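Sesquisabinene B synthase 2 (Santalum album, PDB 6A2A) probably cyclises farnesyl diphosphate to the sesquiterpene sesquisabinene B, with magnesium or manganese as cofactor. Local coordinates at residues P36-Y41 with A278-I283. Residues are numbered along the deposited sequence; the frame is centred on the assembly and turned at random.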
loop_
_atom_site.group_PDB
_atom_site.type_symbol
_atom_site.label_atom_id
_atom_site.label_comp_id
_atom_site.label_asym_id
_atom_site.label_seq_id
_atom_site.Cartn_x
_atom_site.Cartn_y
_atom_site.Cartn_z
ATOM N N PRO A 36 -1.511 6.471 -23.399
ATOM C CA PRO A 36 -1.875 7.214 -22.210
ATOM C C PRO A 36 -3.216 6.872 -21.596
ATOM O O PRO A 36 -4.157 6.583 -22.247
ATOM C CB PRO A 36 -1.875 8.643 -22.716
ATOM C CG PRO A 36 -2.263 8.525 -24.108
ATOM C CD PRO A 36 -1.677 7.267 -24.609
ATOM N N ASN A 37 -3.293 6.953 -20.293
ATOM C CA ASN A 37 -4.547 6.707 -19.634
ATOM C C ASN A 37 -5.331 8.006 -19.570
ATOM O O ASN A 37 -4.849 9.041 -19.917
ATOM C CB ASN A 37 -4.309 6.144 -18.248
ATOM C CG ASN A 37 -3.653 4.788 -18.286
ATOM O OD1 ASN A 37 -4.074 3.925 -19.002
ATOM N ND2 ASN A 37 -2.621 4.622 -17.532
ATOM N N LEU A 38 -6.526 7.956 -19.030
ATOM C CA LEU A 38 -7.373 9.133 -18.952
ATOM C C LEU A 38 -6.732 10.289 -18.223
ATOM O O LEU A 38 -6.891 11.409 -18.612
ATOM C CB LEU A 38 -8.699 8.782 -18.305
ATOM C CG LEU A 38 -9.561 7.800 -19.081
ATOM C CD1 LEU A 38 -10.747 7.419 -18.245
ATOM C CD2 LEU A 38 -10.021 8.408 -20.392
ATOM N N TRP A 39 -6.044 9.979 -17.137
ATOM C CA TRP A 39 -5.283 10.909 -16.353
ATOM C C TRP A 39 -3.978 10.210 -15.999
ATOM O O TRP A 39 -3.945 9.058 -15.837
ATOM C CB TRP A 39 -6.015 11.280 -15.091
ATOM C CG TRP A 39 -7.242 12.000 -15.343
ATOM C CD1 TRP A 39 -7.365 13.292 -15.582
ATOM C CD2 TRP A 39 -8.552 11.449 -15.390
ATOM N NE1 TRP A 39 -8.665 13.613 -15.784
ATOM C CE2 TRP A 39 -9.418 12.485 -15.672
ATOM C CE3 TRP A 39 -9.068 10.181 -15.217
ATOM C CZ2 TRP A 39 -10.761 12.296 -15.799
ATOM C CZ3 TRP A 39 -10.381 9.992 -15.340
ATOM C CH2 TRP A 39 -11.227 11.032 -15.618
ATOM N N ASP A 40 -2.913 10.951 -15.879
ATOM C CA ASP A 40 -1.671 10.366 -15.514
ATOM C C ASP A 40 -1.695 10.111 -14.017
ATOM O O ASP A 40 -2.322 10.826 -13.309
ATOM C CB ASP A 40 -0.540 11.274 -16.002
ATOM C CG ASP A 40 0.438 11.606 -14.951
ATOM O OD1 ASP A 40 1.324 10.770 -14.673
ATOM O OD2 ASP A 40 0.330 12.714 -14.407
ATOM N N TYR A 41 -1.027 9.078 -13.551
ATOM C CA TYR A 41 -1.062 8.754 -12.135
ATOM C C TYR A 41 -0.530 9.786 -11.130
ATOM O O TYR A 41 -1.006 9.827 -10.023
ATOM C CB TYR A 41 -0.471 7.398 -11.859
ATOM C CG TYR A 41 -1.131 6.275 -12.629
ATOM C CD1 TYR A 41 -2.474 6.052 -12.545
ATOM C CD2 TYR A 41 -0.397 5.440 -13.415
ATOM C CE1 TYR A 41 -3.063 5.050 -13.228
ATOM C CE2 TYR A 41 -0.982 4.449 -14.104
ATOM C CZ TYR A 41 -2.318 4.255 -14.010
ATOM O OH TYR A 41 -2.859 3.250 -14.708
ATOM N N ALA A 278 -5.215 -3.505 -21.095
ATOM C CA ALA A 278 -5.966 -3.010 -19.866
ATOM C C ALA A 278 -5.634 -1.534 -19.537
ATOM O O ALA A 278 -5.573 -1.063 -18.311
ATOM C CB ALA A 278 -5.735 -3.926 -18.685
ATOM N N ARG A 279 -5.483 -0.781 -20.628
ATOM C CA ARG A 279 -5.563 0.695 -20.614
ATOM C C ARG A 279 -6.795 1.163 -19.823
ATOM O O ARG A 279 -7.914 0.665 -20.004
ATOM C CB ARG A 279 -5.651 1.259 -22.034
ATOM C CG ARG A 279 -5.364 2.751 -22.113
ATOM C CD ARG A 279 -5.257 3.254 -23.535
ATOM N NE ARG A 279 -6.447 2.988 -24.335
ATOM C CZ ARG A 279 -7.378 3.889 -24.669
ATOM N NH1 ARG A 279 -8.319 3.561 -25.542
ATOM N NH2 ARG A 279 -7.382 5.098 -24.124
ATOM N N ASN A 280 -6.544 2.079 -18.913
ATOM C CA ASN A 280 -7.554 2.632 -18.036
ATOM C C ASN A 280 -8.233 1.630 -17.100
ATOM O O ASN A 280 -9.226 1.922 -16.534
ATOM C CB ASN A 280 -8.592 3.400 -18.822
ATOM C CG ASN A 280 -8.027 4.643 -19.468
ATOM O OD1 ASN A 280 -7.259 5.339 -18.895
ATOM N ND2 ASN A 280 -8.412 4.887 -20.664
ATOM N N GLY A 281 -7.665 0.456 -16.940
ATOM C CA GLY A 281 -8.243 -0.541 -16.082
ATOM C C GLY A 281 -8.504 -0.100 -14.653
ATOM O O GLY A 281 -9.533 -0.320 -14.118
ATOM N N LEU A 282 -7.527 0.535 -14.063
ATOM C CA LEU A 282 -7.646 0.961 -12.693
ATOM C C LEU A 282 -8.661 2.075 -12.531
ATOM O O LEU A 282 -9.519 2.016 -11.711
ATOM C CB LEU A 282 -6.303 1.405 -12.169
ATOM C CG LEU A 282 -6.139 1.760 -10.701
ATOM C CD1 LEU A 282 -6.584 3.159 -10.473
ATOM C CD2 LEU A 282 -6.797 0.843 -9.714
ATOM N N ILE A 283 -8.524 3.100 -13.340
ATOM C CA ILE A 283 -9.417 4.228 -13.230
ATOM C C ILE A 283 -10.867 3.854 -13.523
ATOM O O ILE A 283 -11.739 4.241 -12.834
ATOM C CB ILE A 283 -8.931 5.468 -13.998
ATOM C CG1 ILE A 283 -9.840 6.627 -13.739
ATOM C CG2 ILE A 283 -8.976 5.311 -15.473
ATOM C CD1 ILE A 283 -9.687 7.181 -12.364
HETATM O O HOH W 1 -7.039 6.954 -22.299
HETATM O O HOH W 2 -5.739 3.074 -15.222
#
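The side-chain carbonyls of N37 and N280 each accept a backbone N-H from the facing segment. N280 N donates to N37 OD1 at 3.1 Å, approaching from above the amide plane, 44° out of it, rather than along a lone pair. In return, L38 N donates to N280 OD1 at 2.7 Å, a shorter bond tilted only 17° from the plane. The two side chains run antiparallel past one another, their amide planes 57° apart, and in both CG sits beside the backbone N, which brings each OD1 to the N-H it accepts. N280 ND2 gives one hydrogen bond to water 1 at 3.0 Å, and the same water donates to P36 O at 2.9 Å. R279 NH2 reaches this water only weakly; its stronger partner is E546, a salt bridge to helix 546-558. Water 2 is hydrogen-bonded to Y41 OH at 2.9 Å and accepts a weak bond from I283 N. Apolar packing continues the seam, with L38 CD1 on I283 CG2 and I283 CG1 at the edge of the W39 ring, 3.8 Å from CZ3. The segment before helix 41-50 thus packs on the type II turn from A278 to G281, whose N280 is the N-cap residue of helix 281-292 although its side chain is used across the contact, joining the N-terminal region to the alpha-helical metal-binding domain of a plant terpene synthase.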